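Side-chain contacts in hemin ABC transporter, periplasmic hemin-binding protein HutB (Vibrio cholerae, PDB 5KHL), which probably binds hemin in the periplasm and hands it to an ABC transporter for import into Vibrio cholerae: residues A[31-36]-A[115-120]; A[37-42]-A[46-51]; A[53-58]-A[69-74]; A[172-177]-A[252-257]. All coordinates share one frame; numbering follows the deposited sequence.

Contact 1. Residues A[31-36]-A[115-120]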
# COMPACT_ATOMS: atom_id res chain seq x y z
N LEU A 31 14.66 -0.31 -4.21
CA LEU A 31 15.32 0.98 -4.02
C LEU A 31 15.91 1.09 -2.60
O LEU A 31 17.05 1.51 -2.44
CB LEU A 31 14.33 2.13 -4.29
CG LEU A 31 14.19 2.71 -5.71
CD1 LEU A 31 14.09 1.65 -6.77
CD2 LEU A 31 12.97 3.65 -5.79
N ALA A 32 15.14 0.71 -1.58
CA ALA A 32 15.58 0.88 -0.19
C ALA A 32 16.83 0.08 0.08
O ALA A 32 17.65 0.48 0.89
CB ALA A 32 14.48 0.48 0.79
N LEU A 33 16.96 -1.04 -0.60
CA LEU A 33 18.11 -1.93 -0.41
C LEU A 33 19.28 -1.52 -1.32
O LEU A 33 20.29 -2.21 -1.42
CB LEU A 33 17.70 -3.38 -0.67
CG LEU A 33 16.68 -3.96 0.32
CD1 LEU A 33 15.89 -5.14 -0.24
CD2 LEU A 33 17.39 -4.37 1.60
N GLY A 34 19.11 -0.37 -1.98
CA GLY A 34 20.15 0.19 -2.82
C GLY A 34 20.35 -0.49 -4.16
O GLY A 34 21.39 -0.30 -4.79
N ALA A 35 19.36 -1.25 -4.62
CA ALA A 35 19.56 -2.06 -5.82
C ALA A 35 18.81 -1.54 -7.04
O ALA A 35 18.41 -2.33 -7.89
CB ALA A 35 19.16 -3.52 -5.56
N GLU A 36 18.63 -0.23 -7.14
CA GLU A 36 17.90 0.32 -8.29
C GLU A 36 18.60 0.09 -9.64
O GLU A 36 17.95 0.05 -10.66
CB GLU A 36 17.63 1.82 -8.10
CG GLU A 36 18.83 2.62 -7.66
CD GLU A 36 18.55 4.11 -7.66
OE1 GLU A 36 17.53 4.54 -8.24
OE2 GLU A 36 19.36 4.87 -7.07
N ASP A 115 13.03 -9.66 3.21
CA ASP A 115 13.89 -10.84 3.11
C ASP A 115 13.86 -11.42 1.70
O ASP A 115 14.91 -11.76 1.14
CB ASP A 115 13.48 -11.94 4.10
CG ASP A 115 13.96 -11.69 5.50
OD1 ASP A 115 13.35 -12.27 6.41
OD2 ASP A 115 14.94 -10.94 5.70
N GLN A 116 12.66 -11.53 1.14
CA GLN A 116 12.46 -12.15 -0.18
C GLN A 116 13.20 -11.37 -1.26
O GLN A 116 13.86 -11.96 -2.10
CB GLN A 116 10.98 -12.25 -0.53
CG GLN A 116 10.25 -13.41 0.17
CD GLN A 116 8.74 -13.27 0.11
OE1 GLN A 116 8.20 -12.17 0.21
NE2 GLN A 116 8.05 -14.39 -0.05
N ILE A 117 13.13 -10.04 -1.18
CA ILE A 117 13.81 -9.16 -2.14
C ILE A 117 15.33 -9.11 -1.95
O ILE A 117 16.08 -9.21 -2.92
CB ILE A 117 13.27 -7.71 -2.06
CG1 ILE A 117 11.79 -7.63 -2.45
CG2 ILE A 117 14.12 -6.78 -2.91
CD1 ILE A 117 11.39 -8.64 -3.50
N ALA A 118 15.76 -8.94 -0.70
CA ALA A 118 17.19 -8.90 -0.36
C ALA A 118 17.92 -10.13 -0.89
O ALA A 118 19.06 -10.06 -1.36
CB ALA A 118 17.38 -8.80 1.15
N GLN A 119 17.23 -11.27 -0.82
CA GLN A 119 17.76 -12.53 -1.35
C GLN A 119 17.90 -12.52 -2.89
O GLN A 119 18.94 -12.90 -3.43
CB GLN A 119 16.85 -13.68 -0.91
CG GLN A 119 17.42 -15.06 -1.17
CD GLN A 119 16.37 -16.14 -1.14
OE1 GLN A 119 16.68 -17.34 -1.20
NE2 GLN A 119 15.10 -15.73 -1.05
N ILE A 120 16.85 -12.10 -3.59
CA ILE A 120 16.86 -12.08 -5.06
C ILE A 120 17.89 -11.10 -5.58
O ILE A 120 18.64 -11.42 -6.51
CB ILE A 120 15.48 -11.72 -5.64
CG1 ILE A 120 14.41 -12.71 -5.15
CG2 ILE A 120 15.53 -11.69 -7.17
CD1 ILE A 120 13.00 -12.11 -5.08

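Contact 2. Residues A[37-42]-A[46-51]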
# COMPACT_ATOMS: atom_id res chain seq x y z
N GLN A 37 19.92 -0.09 -9.64
CA GLN A 37 20.66 -0.29 -10.90
C GLN A 37 20.32 -1.64 -11.54
O GLN A 37 20.65 -1.89 -12.69
CB GLN A 37 22.17 -0.18 -10.68
CG GLN A 37 22.75 -1.23 -9.73
CD GLN A 37 22.37 -0.99 -8.27
OE1 GLN A 37 21.85 0.07 -7.92
NE2 GLN A 37 22.64 -1.98 -7.41
N GLN A 38 19.64 -2.51 -10.77
CA GLN A 38 19.23 -3.83 -11.25
C GLN A 38 17.89 -3.82 -11.98
O GLN A 38 17.59 -4.74 -12.73
CB GLN A 38 19.16 -4.80 -10.07
CG GLN A 38 20.49 -4.97 -9.36
CD GLN A 38 20.42 -6.03 -8.27
OE1 GLN A 38 19.53 -6.88 -8.27
NE2 GLN A 38 21.36 -5.99 -7.34
N LEU A 39 17.09 -2.78 -11.75
CA LEU A 39 15.82 -2.61 -12.45
C LEU A 39 16.06 -2.32 -13.93
O LEU A 39 16.92 -1.51 -14.28
CB LEU A 39 14.99 -1.48 -11.82
CG LEU A 39 14.35 -1.67 -10.45
CD1 LEU A 39 13.82 -0.34 -9.95
CD2 LEU A 39 13.22 -2.67 -10.54
N VAL A 40 15.29 -2.98 -14.78
CA VAL A 40 15.23 -2.65 -16.20
C VAL A 40 13.86 -2.12 -16.56
O VAL A 40 13.68 -1.51 -17.59
CB VAL A 40 15.53 -3.87 -17.10
CG1 VAL A 40 16.95 -4.34 -16.88
CG2 VAL A 40 14.53 -4.99 -16.86
N ALA A 41 12.88 -2.34 -15.69
CA ALA A 41 11.51 -1.90 -15.93
C ALA A 41 10.68 -2.05 -14.67
O ALA A 41 10.96 -2.88 -13.83
CB ALA A 41 10.90 -2.68 -17.07
N VAL A 42 9.62 -1.25 -14.56
CA VAL A 42 8.73 -1.26 -13.41
C VAL A 42 7.30 -1.26 -13.92
O VAL A 42 7.07 -1.11 -15.11
CB VAL A 42 8.96 -0.04 -12.49
CG1 VAL A 42 10.43 0.12 -12.19
CG2 VAL A 42 8.43 1.24 -13.13
N SER A 46 4.49 1.66 -9.81
CA SER A 46 5.79 1.85 -9.19
C SER A 46 6.29 3.26 -9.38
O SER A 46 6.02 3.88 -10.40
CB SER A 46 6.83 0.87 -9.74
OG SER A 46 6.66 -0.42 -9.19
N GLU A 47 7.03 3.76 -8.40
CA GLU A 47 7.65 5.07 -8.50
C GLU A 47 9.16 4.97 -8.44
O GLU A 47 9.73 4.32 -7.56
CB GLU A 47 7.13 6.00 -7.42
CG GLU A 47 5.80 6.60 -7.81
CD GLU A 47 4.88 6.77 -6.63
OE1 GLU A 47 4.12 7.75 -6.67
OE2 GLU A 47 4.92 5.94 -5.68
N VAL A 48 9.79 5.61 -9.42
CA VAL A 48 11.22 5.53 -9.63
C VAL A 48 11.63 6.91 -10.08
O VAL A 48 10.79 7.67 -10.56
CB VAL A 48 11.60 4.44 -10.68
CG1 VAL A 48 11.24 3.03 -10.17
CG2 VAL A 48 10.96 4.73 -12.03
N PRO A 49 12.90 7.26 -9.90
CA PRO A 49 13.28 8.62 -10.32
C PRO A 49 13.28 8.77 -11.83
O PRO A 49 13.69 7.87 -12.56
CB PRO A 49 14.70 8.78 -9.75
CG PRO A 49 15.20 7.39 -9.55
CD PRO A 49 14.00 6.52 -9.26
N SER A 50 12.79 9.92 -12.29
CA SER A 50 12.72 10.26 -13.71
C SER A 50 14.03 9.94 -14.40
O SER A 50 14.05 9.42 -15.51
CB SER A 50 12.39 11.74 -13.89
OG SER A 50 11.22 12.09 -13.19
N SER A 51 15.13 10.23 -13.72
CA SER A 51 16.48 10.06 -14.24
C SER A 51 16.79 8.66 -14.79
O SER A 51 17.63 8.50 -15.68
CB SER A 51 17.49 10.41 -13.15
OG SER A 51 16.87 10.51 -11.87

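Contact 3. Residues A[53-58]-A[69-74]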
# COMPACT_ATOMS: atom_id res chain seq x y z
N ASN A 53 15.03 6.63 -16.53
CA ASN A 53 14.43 6.35 -17.83
C ASN A 53 13.91 4.90 -17.92
O ASN A 53 14.06 4.24 -18.96
CB ASN A 53 15.42 6.64 -18.96
CG ASN A 53 15.76 8.13 -19.08
OD1 ASN A 53 14.99 8.99 -18.67
ND2 ASN A 53 16.93 8.43 -19.65
N LEU A 54 13.33 4.40 -16.83
CA LEU A 54 12.86 3.02 -16.83
C LEU A 54 11.56 2.89 -17.62
O LEU A 54 10.66 3.68 -17.46
CB LEU A 54 12.67 2.51 -15.40
CG LEU A 54 13.92 2.16 -14.59
CD1 LEU A 54 13.56 1.94 -13.13
CD2 LEU A 54 14.62 0.92 -15.15
N PRO A 55 11.48 1.89 -18.50
CA PRO A 55 10.22 1.61 -19.18
C PRO A 55 9.18 1.06 -18.20
O PRO A 55 9.54 0.43 -17.18
CB PRO A 55 10.60 0.57 -20.22
CG PRO A 55 11.79 -0.10 -19.68
CD PRO A 55 12.54 0.95 -18.91
N THR A 56 7.91 1.32 -18.51
CA THR A 56 6.83 0.74 -17.74
C THR A 56 6.41 -0.51 -18.44
O THR A 56 6.89 -0.83 -19.52
CB THR A 56 5.62 1.67 -17.55
OG1 THR A 56 5.27 2.29 -18.80
CG2 THR A 56 5.94 2.73 -16.53
N VAL A 57 5.49 -1.23 -17.83
CA VAL A 57 5.31 -2.60 -18.19
C VAL A 57 3.81 -2.82 -18.05
O VAL A 57 3.27 -3.88 -18.36
CB VAL A 57 6.25 -3.47 -17.30
CG1 VAL A 57 5.56 -4.65 -16.66
CG2 VAL A 57 7.52 -3.86 -18.06
N GLY A 58 3.15 -1.74 -17.66
CA GLY A 58 1.71 -1.71 -17.59
C GLY A 58 1.24 -2.22 -16.24
O GLY A 58 1.89 -2.03 -15.22
N LEU A 69 9.81 -9.81 -22.82
CA LEU A 69 10.92 -10.57 -23.35
C LEU A 69 11.94 -9.69 -24.07
O LEU A 69 13.13 -9.98 -24.05
CB LEU A 69 10.41 -11.66 -24.29
CG LEU A 69 10.05 -12.98 -23.61
CD1 LEU A 69 9.15 -13.83 -24.49
CD2 LEU A 69 11.32 -13.72 -23.25
N THR A 70 11.47 -8.61 -24.68
CA THR A 70 12.38 -7.70 -25.40
C THR A 70 13.33 -6.99 -24.44
O THR A 70 14.34 -6.43 -24.86
CB THR A 70 11.62 -6.65 -26.21
OG1 THR A 70 10.95 -5.75 -25.32
CG2 THR A 70 10.59 -7.30 -27.10
N LEU A 71 12.99 -6.99 -23.15
CA LEU A 71 13.84 -6.40 -22.12
C LEU A 71 14.95 -7.32 -21.66
O LEU A 71 15.76 -6.93 -20.83
CB LEU A 71 13.01 -6.02 -20.90
CG LEU A 71 12.03 -4.88 -21.08
CD1 LEU A 71 11.14 -4.82 -19.85
CD2 LEU A 71 12.79 -3.57 -21.27
N GLU A 72 14.97 -8.54 -22.20
CA GLU A 72 15.93 -9.57 -21.80
C GLU A 72 16.11 -9.58 -20.29
O GLU A 72 17.24 -9.48 -19.80
CB GLU A 72 17.27 -9.36 -22.50
CG GLU A 72 17.19 -9.40 -24.04
CD GLU A 72 18.52 -9.07 -24.72
OE1 GLU A 72 19.30 -10.00 -25.01
OE2 GLU A 72 18.78 -7.87 -24.97
N PRO A 73 15.00 -9.67 -19.54
CA PRO A 73 15.12 -9.61 -18.09
C PRO A 73 15.63 -10.94 -17.55
O PRO A 73 15.64 -11.93 -18.28
CB PRO A 73 13.68 -9.33 -17.64
CG PRO A 73 12.87 -10.06 -18.63
CD PRO A 73 13.61 -10.00 -19.95
N THR A 74 16.06 -10.96 -16.30
CA THR A 74 16.45 -12.20 -15.65
C THR A 74 15.44 -12.56 -14.56
O THR A 74 15.28 -13.73 -14.20
CB THR A 74 17.83 -12.09 -15.04
OG1 THR A 74 17.81 -11.07 -14.03
CG2 THR A 74 18.82 -11.69 -16.13

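Contact 4. Residues A[172-177]-A[252-257]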
# COMPACT_ATOMS: atom_id res chain seq x y z
N PRO A 172 -5.09 -0.44 4.92
CA PRO A 172 -5.61 0.68 5.72
C PRO A 172 -5.99 0.28 7.15
O PRO A 172 -5.83 1.09 8.05
CB PRO A 172 -6.84 1.12 4.93
CG PRO A 172 -6.53 0.76 3.57
CD PRO A 172 -5.83 -0.55 3.66
N ASP A 173 -6.45 -0.94 7.38
CA ASP A 173 -6.68 -1.38 8.75
C ASP A 173 -5.40 -1.45 9.58
O ASP A 173 -5.39 -1.02 10.74
CB ASP A 173 -7.35 -2.75 8.79
CG ASP A 173 -7.50 -3.25 10.21
OD1 ASP A 173 -6.85 -4.25 10.58
OD2 ASP A 173 -8.25 -2.60 10.96
N THR A 174 -4.33 -1.99 9.01
CA THR A 174 -3.07 -2.13 9.74
C THR A 174 -2.51 -0.74 10.10
O THR A 174 -2.01 -0.52 11.22
CB THR A 174 -2.05 -2.90 8.90
OG1 THR A 174 -2.55 -4.21 8.62
CG2 THR A 174 -0.71 -3.02 9.59
N ILE A 175 -2.64 0.20 9.17
CA ILE A 175 -2.11 1.54 9.35
C ILE A 175 -2.84 2.27 10.49
O ILE A 175 -2.20 2.96 11.29
CB ILE A 175 -2.19 2.35 8.03
CG1 ILE A 175 -1.10 1.85 7.08
CG2 ILE A 175 -2.09 3.88 8.26
CD1 ILE A 175 -1.27 2.36 5.64
N ILE A 176 -4.15 2.11 10.55
CA ILE A 176 -4.96 2.66 11.64
C ILE A 176 -4.54 2.10 13.02
O ILE A 176 -4.43 2.85 14.00
CB ILE A 176 -6.46 2.38 11.38
CG1 ILE A 176 -6.96 3.22 10.23
CG2 ILE A 176 -7.31 2.69 12.61
CD1 ILE A 176 -8.31 2.76 9.68
N GLY A 177 -4.28 0.79 13.10
CA GLY A 177 -3.78 0.20 14.33
C GLY A 177 -2.42 0.78 14.70
O GLY A 177 -2.19 1.14 15.84
N GLY A 252 0.24 -3.40 -2.33
CA GLY A 252 1.34 -4.33 -2.32
C GLY A 252 1.76 -5.28 -1.19
O GLY A 252 2.50 -6.21 -1.51
N GLY A 253 1.39 -5.12 0.09
CA GLY A 253 0.61 -4.05 0.67
C GLY A 253 1.28 -3.16 1.74
O GLY A 253 1.51 -1.99 1.45
N LEU A 254 1.57 -3.66 2.95
CA LEU A 254 2.16 -2.76 3.97
C LEU A 254 3.65 -2.55 3.74
O LEU A 254 4.44 -3.48 3.78
CB LEU A 254 1.95 -3.26 5.41
CG LEU A 254 2.39 -2.25 6.51
CD1 LEU A 254 1.31 -1.21 6.83
CD2 LEU A 254 2.86 -2.94 7.80
N GLY A 255 4.03 -1.30 3.50
CA GLY A 255 5.39 -1.01 3.11
C GLY A 255 6.01 0.19 3.79
O GLY A 255 5.51 0.66 4.82
N LEU A 256 7.10 0.70 3.21
CA LEU A 256 7.85 1.80 3.80
C LEU A 256 7.05 3.10 3.75
O LEU A 256 7.03 3.87 4.72
CB LEU A 256 9.18 1.96 3.09
CG LEU A 256 10.03 0.69 3.01
CD1 LEU A 256 11.39 1.01 2.42
CD2 LEU A 256 10.18 0.02 4.38
N LYS A 257 6.40 3.32 2.61
CA LYS A 257 5.47 4.44 2.44
C LYS A 257 4.30 4.37 3.43
O LYS A 257 3.88 5.39 3.97
CB LYS A 257 4.94 4.47 1.00
CG LYS A 257 4.25 5.77 0.61
CD LYS A 257 5.22 6.95 0.60
CE LYS A 257 4.53 8.26 1.02
NZ LYS A 257 3.42 8.64 0.10

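Contact 1. Residues A[31-36]-A[115-120]
Leu33 meets the helix of residues 115-120 through a single methyl, CD1, which is directed at the ridge formed by Ile117 and Ala118. Its shortest approach is to the branch methyl of Ile117, with CD1 of Leu33 3.6 Å from Ile117 CG2. The same CD1 also lies 4.1 Å from Ile117 CB, so it rests over the shoulder of the beta-branch and does not meet the end of the chain. A third touch falls on the backbone, 3.8 Å from Leu33 CD1 to Ala118 N, and Ala118 CB lies 4.2 Å from that methyl; the small side chain probably leaves room for it. Ile117 presents CG2 because this methyl stands opposite its own backbone N, while the ethyl arm leads away from Leu33. The two side chains cross at a slant, and the side-chain contact is apolar and buried.

What positions Leu33 is the end of its helix. It is the first residue to leave helical geometry, and Gly34, with phi 75°, is the C-prime residue of a Schellman motif in which Ala35 N reaches Ile30 O. The inner bond of that motif, Gly34 N to Leu31 O, measures 2.8 Å, so the chain turns off sharply just after the leucine.

Around this pair the packing continues in several directions. Leu33 also touches His126 and Leu130 of helix 125-143, and Ala118 touches Ala127 of the same helix. Ile117 also packs on Ile77 of strand 75-78 and on Ile30, so the contact lies where helices 24-32, 107-120 and 125-143 converge beside the N-terminal sheet.

Contact 2. Residues A[37-42]-A[46-51]
Val42 and Val48 reach toward each other tip to tip where the chain leaves a beta-alpha-beta crossover. Strand 19-21, helix 24-32 and strand 39-42 form this unit, and strand 39-42 ends up on the outer edge of the parallel N-terminal sheet, with residues 46-51 in the loop that follows it.

The apolar touches come first. Methyl meets methyl at 3.6 Å, from Val42 CG1 to Val48 CG1. That same Val48 methyl is approached more loosely by Leu39, whose CD1 stays 4.2 Å from Val48 CG1. The chain turns a corner at Val40, which separates Leu39 from Ala41 and Val42, so Val48 CG1 touches residues from both sides of that corner, Leu39 before it and Val42 after it. Leu39 extends the cluster by packing on Ile19 and on Ile30 and Leu31 of helix 24-32. Val48 itself leans on Thr27 of that helix.

Carbon packing also joins Val42 to Ser46, here without any hydrogen bond. Val42 CG2 lies 3.8 Å from Ser46 CB, and the serine meets the valine chiefly through this methylene. The polar end is engaged elsewhere: Ser46 OG is hydrogen-bonded to Asp43 OD1 and to Thr27 OG1, so a buried hydroxyl has two partners, one three residues earlier in the chain and one on helix 24-32. The serine torsion allows this division, with OG opposite the carbonyl carbon at chi1 -78°.

Where the chain turns back, the beta carbons come as near as the two valine methyls do, Val42 CB standing 3.6 Å from Ser46 CB.

Contact 3. Residues A[53-58]-A[69-74]
Leu71 opens its two methyls like a fork, one prong toward Pro55 and the other toward Val57, and it has more surface buried here than either partner. The first prong is the nearer one: Leu71 CD2 lies 3.9 Å from Pro55 CG, at the outer corner of the pyrrolidine ring. Here leucine and proline pass alongside each other in opposite senses, touching through these two atoms. The second prong is looser, with Leu71 CD1 4.2 Å from Val57 CG2, and these two side chains cross at an angle. The fork stands where it does because CG of Leu71 lies opposite its carbonyl carbon, beside the backbone N (chi1 -68°).

Pro55 and Val57 are two positions apart in an extended loop, so both side chains turn to the leucine while Thr56 between them turns away. Val57 has an unusual chi1 of 132°, close to eclipsed, which leaves the exact placement of its methyls less certain. Pro55 is bonded through its backbone to Val42 of the edge strand 39-42. On the other side Leu71 sits in a type I turn from Leu69 to Glu72, closed by a bond of 3.0 Å from Glu72 N to Leu69 O.

Beneath the three lies the sheet: Ala41 of strand 39-42 is touched by all of them, and Val20 of strand 19-21 by Leu71 and Val57. Each of the three remains partly exposed. With hydrocarbon alone meeting between the two segments, the join is non-directional, consistent with two loops drawn together over the sheet by exclusion of water.

Contact 4. Residues A[172-177]-A[252-257]
Leu254 drives the tight part of this contact, pressing its forked end against Thr174 and Ile175 on one side of helix 171-178. CD1 does most of the work. It lies 3.9 Å from Thr174 CG2, and an equal 3.9 Å separates Leu254 CD1 from Ile175 CG1, so one methyl settles between two successive helix residues. The second methyl adds to the threonine side, with Leu254 CD2 4.0 Å from Thr174 CG2. With CG opposite the backbone N (chi1 -172°), the fork of Leu254 is directed at the helix, and it lies obliquely across both partners. Thr174 offers its methyl and keeps its hydroxyl aside: OG1 is hydrogen-bonded to Ser105 O, with a weak bond to Thr170 O as well.

The rest of the contact is slack. Thr174 is partly exposed, and the glycines on either side of Leu254 make no contact with residues 172-177. Before it the loop turns on glycines, with a cis peptide joining Gly252 to Gly253. After it Gly255 takes the N-cap position of helix 256-269, and its N is hydrogen-bonded to Ser258 OG. The opening helix turn faces the other way, where Leu256 N and Lys257 N are bonded to the two carboxylate oxygens of Glu28, an arrangement that probably suits the positive end of the helix. Lys257 NZ forms a long, weak ion pair with Asp246 OD1.

Pro107, at the start of helix 107-120, touches both Thr174 and Leu254. Helix 171-178 packs on strand 152-156 of the mixed sheet through Pro172 and Ile176, whereas Leu256 lies on helix 24-32, so the contact sits at the junction of the two lobes.

Contacts 1, 2 and 3 belong to the N-terminal lobe; contact 2 touches both others, whereas contacts 1 and 3 stay about 5 Å apart between nearest atoms. Contacts 1 and 2, with centres 13 Å apart, meet where Leu31 CD1 lies 3.8 Å from Leu39 CD1. Contacts 2 and 3, 10 Å between centres, share a probable backbone hydrogen bond of 3.1 Å from Val42 N to Pro55 O. Contact 4 stands at the lobe junction, 28 Å from contact 3 between centres, yet touches contact 1 through Ala32 CB and Leu256 CD1 at 3.5 Å. In relatives the ligand occupies the cleft between the lobes, to which contact 4 is probably most closely related; no ligand position is established here.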